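Local coordinates for Lmo1499 protein (Listeria monocytogenes, PDB 4IIW) that probably cleaves nascent peptidoglycan strands endolytically, as a lytic transglycosylase of the MltG family that ends their elongation, at residues S35-S47 and L80-N92. Numbering follows the deposited sequence.
Sequences SKEKITVEIPAGS and LKAGNYELSPAMN
The amide N of I39 donates to L87 O at 2.7 Å, and L87 N returns a bond to I39 O. V41 with Y85 and I43 with G83 repeat the reciprocal exchange, giving six backbone bonds. Beyond the strand, S88 carries the pairing on with its side chain: OG, anti to the backbone N (chi1 -180°), donates to E37 O at 3.1 Å. P89, which has no amide hydrogen to offer, packs its ring against E37 instead, with CG 3.5 Å from E37 OE1.

Together, strands 39-43 and 83-87 form a two-stranded antiparallel sheet near the N-terminus of the YceG-like chain, well away from the glutamate predicted to be important for catalysis; the connection between them is largely helical. I39, V41, I43, Y85 and L87 point to one face, where apolar side chains suit the packing: I43 and L87 meet helix 49-58, Y85 and L87 meet helix 93-102, and I39 and V41 meet the loop residues V61 and K59. Here V41 CG2 lies 3.7 Å from L87 CD1, the two side chains crossing at about a right angle. Y85 OH donates to K81 O at 2.6 Å from above the carbonyl plane, giving the hydroxyl of this buried ring a partner.

T40, E42, N84 and E86 occupy the other, exposed face, where polar groups can meet solvent. T40 CG2 rests 3.6 Å from E86 CG, their side chains running alongside. G83 adopts a positive phi (138°) at which a CB would press on the preceding carbonyl oxygen.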
loop_
_atom_site.group_PDB
_atom_site.type_symbol
_atom_site.label_atom_id
_atom_site.label_comp_id
_atom_site.label_asym_id
_atom_site.label_seq_id
_atom_site.Cartn_x
_atom_site.Cartn_y
_atom_site.Cartn_z
ATOM N N SER B 35 26.876 -13.370 13.562
ATOM C CA SER B 35 26.495 -12.245 12.656
ATOM C C SER B 35 24.959 -12.005 12.638
ATOM O O SER B 35 24.512 -10.853 12.671
ATOM C CB SER B 35 27.042 -12.508 11.245
ATOM O OG SER B 35 26.899 -11.373 10.406
ATOM N N LYS B 36 24.176 -13.090 12.591
ATOM C CA LYS B 36 22.686 -13.040 12.603
ATOM C C LYS B 36 22.108 -14.127 13.521
ATOM O O LYS B 36 22.719 -15.185 13.699
ATOM C CB LYS B 36 22.113 -13.214 11.183
ATOM C CG LYS B 36 22.146 -11.955 10.314
ATOM C CD LYS B 36 22.419 -12.278 8.845
ATOM C CE LYS B 36 23.889 -12.739 8.671
ATOM N NZ LYS B 36 24.302 -12.979 7.264
ATOM N N GLU B 37 20.931 -13.863 14.094
ATOM C CA GLU B 37 20.257 -14.835 14.970
ATOM C C GLU B 37 19.198 -15.576 14.147
ATOM O O GLU B 37 18.498 -14.972 13.332
ATOM C CB GLU B 37 19.665 -14.149 16.213
ATOM C CG GLU B 37 18.510 -13.180 15.942
ATOM C CD GLU B 37 18.230 -12.232 17.107
ATOM O OE1 GLU B 37 17.059 -11.831 17.277
ATOM O OE2 GLU B 37 19.183 -11.882 17.846
ATOM N N LYS B 38 19.092 -16.884 14.360
ATOM C CA LYS B 38 18.190 -17.731 13.575
ATOM C C LYS B 38 17.003 -18.266 14.381
ATOM O O LYS B 38 17.171 -18.867 15.435
ATOM C CB LYS B 38 19.011 -18.868 12.952
ATOM C CG LYS B 38 19.973 -18.370 11.842
ATOM C CD LYS B 38 21.265 -19.196 11.733
ATOM C CE LYS B 38 22.194 -18.940 12.941
ATOM N NZ LYS B 38 23.538 -19.572 12.821
ATOM N N ILE B 39 15.804 -18.020 13.867
ATOM C CA ILE B 39 14.568 -18.452 14.504
ATOM C C ILE B 39 13.930 -19.524 13.633
ATOM O O ILE B 39 13.703 -19.317 12.439
ATOM C CB ILE B 39 13.542 -17.278 14.643
ATOM C CG1 ILE B 39 14.195 -16.053 15.317
ATOM C CG2 ILE B 39 12.328 -17.747 15.415
ATOM C CD1 ILE B 39 13.337 -14.801 15.346
ATOM N N THR B 40 13.641 -20.672 14.216
ATOM C CA THR B 40 13.013 -21.720 13.449
ATOM C C THR B 40 11.508 -21.571 13.595
ATOM O O THR B 40 11.001 -21.508 14.709
ATOM C CB THR B 40 13.460 -23.123 13.921
ATOM O OG1 THR B 40 12.945 -23.367 15.236
ATOM C CG2 THR B 40 15.002 -23.248 13.925
ATOM N N VAL B 41 10.802 -21.484 12.472
ATOM C CA VAL B 41 9.349 -21.366 12.499
ATOM C C VAL B 41 8.754 -22.595 11.829
ATOM O O VAL B 41 9.370 -23.181 10.948
ATOM C CB VAL B 41 8.801 -20.059 11.790
ATOM C CG1 VAL B 41 9.675 -18.842 12.129
ATOM C CG2 VAL B 41 8.718 -20.225 10.290
ATOM N N GLU B 42 7.541 -22.958 12.236
ATOM C CA GLU B 42 6.856 -24.118 11.695
ATOM C C GLU B 42 5.529 -23.729 11.071
ATOM O O GLU B 42 4.664 -23.162 11.738
ATOM C CB GLU B 42 6.619 -25.130 12.797
ATOM C CG GLU B 42 7.891 -25.514 13.518
ATOM C CD GLU B 42 7.707 -26.718 14.437
ATOM O OE1 GLU B 42 6.669 -26.775 15.139
ATOM O OE2 GLU B 42 8.609 -27.592 14.461
ATOM N N ILE B 43 5.377 -24.040 9.787
ATOM C CA ILE B 43 4.149 -23.746 9.067
ATOM C C ILE B 43 3.415 -25.062 8.853
ATOM O O ILE B 43 3.863 -25.890 8.068
ATOM C CB ILE B 43 4.419 -23.096 7.697
ATOM C CG1 ILE B 43 5.325 -21.873 7.847
ATOM C CG2 ILE B 43 3.127 -22.721 7.053
ATOM C CD1 ILE B 43 4.863 -20.897 8.887
ATOM N N PRO B 44 2.296 -25.260 9.563
ATOM C CA PRO B 44 1.564 -26.497 9.408
ATOM C C PRO B 44 0.881 -26.619 8.060
ATOM O O PRO B 44 0.547 -25.627 7.450
ATOM C CB PRO B 44 0.507 -26.441 10.530
ATOM C CG PRO B 44 0.910 -25.330 11.437
ATOM C CD PRO B 44 1.733 -24.400 10.622
ATOM N N ALA B 45 0.673 -27.848 7.613
ATOM C CA ALA B 45 -0.030 -28.096 6.366
ATOM C C ALA B 45 -1.395 -27.402 6.412
ATOM O O ALA B 45 -2.029 -27.331 7.464
ATOM C CB ALA B 45 -0.213 -29.597 6.147
ATOM N N GLY B 46 -1.835 -26.900 5.263
ATOM C CA GLY B 46 -3.132 -26.243 5.158
ATOM C C GLY B 46 -3.204 -24.887 5.840
ATOM O O GLY B 46 -4.276 -24.444 6.219
ATOM N N SER B 47 -2.066 -24.229 6.020
ATOM C CA SER B 47 -2.062 -22.928 6.645
ATOM C C SER B 47 -2.431 -21.882 5.615
ATOM O O SER B 47 -1.920 -21.913 4.510
ATOM C CB SER B 47 -0.694 -22.625 7.235
ATOM O OG SER B 47 -0.434 -23.496 8.313
ATOM N N LEU B 80 2.954 -20.843 -1.021
ATOM C CA LEU B 80 3.869 -21.018 0.111
ATOM C C LEU B 80 3.790 -22.442 0.718
ATOM O O LEU B 80 2.761 -22.858 1.264
ATOM C CB LEU B 80 3.588 -19.961 1.173
ATOM C CG LEU B 80 3.477 -18.477 0.724
ATOM C CD1 LEU B 80 3.064 -17.579 1.901
ATOM C CD2 LEU B 80 4.743 -17.939 0.095
ATOM N N LYS B 81 4.904 -23.161 0.655
ATOM C CA LYS B 81 4.963 -24.544 1.110
ATOM C C LYS B 81 4.997 -24.696 2.636
ATOM O O LYS B 81 5.659 -23.941 3.315
ATOM C CB LYS B 81 6.199 -25.221 0.498
ATOM C CG LYS B 81 6.287 -25.154 -1.045
ATOM C CD LYS B 81 5.142 -25.911 -1.750
ATOM C CE LYS B 81 5.215 -25.775 -3.287
ATOM N NZ LYS B 81 5.078 -24.337 -3.743
ATOM N N ALA B 82 4.273 -25.682 3.165
ATOM C CA ALA B 82 4.285 -25.960 4.607
ATOM C C ALA B 82 5.649 -26.551 4.997
ATOM O O ALA B 82 6.377 -27.028 4.138
ATOM C CB ALA B 82 3.158 -26.937 4.979
ATOM N N GLY B 83 5.998 -26.501 6.276
ATOM C CA GLY B 83 7.264 -27.088 6.759
ATOM C C GLY B 83 8.022 -26.253 7.775
ATOM O O GLY B 83 7.516 -25.247 8.289
ATOM N N ASN B 84 9.246 -26.666 8.054
ATOM C CA ASN B 84 10.111 -25.980 9.017
ATOM C C ASN B 84 11.186 -25.168 8.297
ATOM O O ASN B 84 11.908 -25.698 7.456
ATOM C CB ASN B 84 10.751 -26.998 9.962
ATOM C CG ASN B 84 9.715 -27.826 10.715
ATOM O OD1 ASN B 84 8.610 -27.350 11.001
ATOM N ND2 ASN B 84 10.063 -29.066 11.031
ATOM N N TYR B 85 11.276 -23.879 8.640
ATOM C CA TYR B 85 12.219 -22.944 8.029
ATOM C C TYR B 85 13.113 -22.245 9.066
ATOM O O TYR B 85 12.690 -22.024 10.198
ATOM C CB TYR B 85 11.425 -21.862 7.290
ATOM C CG TYR B 85 10.554 -22.380 6.163
ATOM C CD1 TYR B 85 11.045 -22.453 4.854
ATOM C CD2 TYR B 85 9.241 -22.804 6.398
ATOM C CE1 TYR B 85 10.258 -22.926 3.817
ATOM C CE2 TYR B 85 8.437 -23.284 5.350
ATOM C CZ TYR B 85 8.957 -23.335 4.068
ATOM O OH TYR B 85 8.206 -23.826 3.032
ATOM N N GLU B 86 14.355 -21.924 8.687
ATOM C CA GLU B 86 15.237 -21.110 9.542
ATOM C C GLU B 86 15.275 -19.722 8.949
ATOM O O GLU B 86 15.864 -19.489 7.895
ATOM C CB GLU B 86 16.650 -21.671 9.720
ATOM C CG GLU B 86 16.733 -22.707 10.840
ATOM C CD GLU B 86 18.150 -23.197 11.128
ATOM O OE1 GLU B 86 18.281 -24.298 11.710
ATOM O OE2 GLU B 86 19.129 -22.494 10.773
ATOM N N LEU B 87 14.609 -18.815 9.645
ATOM C CA LEU B 87 14.490 -17.438 9.235
ATOM C C LEU B 87 15.187 -16.566 10.260
ATOM O O LEU B 87 15.430 -16.978 11.390
ATOM C CB LEU B 87 13.005 -17.051 9.156
ATOM C CG LEU B 87 12.108 -17.966 8.314
ATOM C CD1 LEU B 87 10.657 -17.585 8.469
ATOM C CD2 LEU B 87 12.522 -17.945 6.843
ATOM N N SER B 88 15.487 -15.349 9.854
ATOM C CA SER B 88 16.160 -14.393 10.701
ATOM C C SER B 88 15.288 -13.137 10.820
ATOM O O SER B 88 14.548 -12.812 9.893
ATOM C CB SER B 88 17.506 -14.054 10.067
ATOM O OG SER B 88 18.222 -13.129 10.852
ATOM N N PRO B 89 15.338 -12.441 11.968
ATOM C CA PRO B 89 14.561 -11.217 11.982
ATOM C C PRO B 89 15.241 -10.192 11.072
ATOM O O PRO B 89 16.441 -10.277 10.819
ATOM C CB PRO B 89 14.588 -10.771 13.456
ATOM C CG PRO B 89 15.495 -11.725 14.173
ATOM C CD PRO B 89 16.196 -12.559 13.154
ATOM N N ALA B 90 14.461 -9.257 10.558
ATOM C CA ALA B 90 14.969 -8.232 9.648
ATOM C C ALA B 90 15.332 -8.815 8.281
ATOM O O ALA B 90 15.789 -8.076 7.403
ATOM C CB ALA B 90 16.154 -7.485 10.255
HETATM N N MSE B 91 15.145 -10.131 8.118
HETATM C CA MSE B 91 15.367 -10.810 6.848
HETATM C C MSE B 91 14.384 -10.157 5.890
HETATM O O MSE B 91 13.194 -10.047 6.179
HETATM C CB MSE B 91 15.109 -12.326 6.981
HETATM C CG MSE B 91 15.129 -13.146 5.674
HETATM SE SE MSE B 91 15.058 -15.120 5.909
HETATM C CE MSE B 91 16.838 -15.347 6.642
ATOM N N ASN B 92 14.907 -9.665 4.782
ATOM C CA ASN B 92 14.117 -9.007 3.778
ATOM C C ASN B 92 12.901 -9.868 3.448
ATOM O O ASN B 92 13.035 -11.073 3.275
ATOM C CB ASN B 92 14.976 -8.782 2.532
ATOM C CG ASN B 92 14.185 -8.228 1.385
ATOM O OD1 ASN B 92 13.939 -8.936 0.402
ATOM N ND2 ASN B 92 13.714 -6.976 1.520
#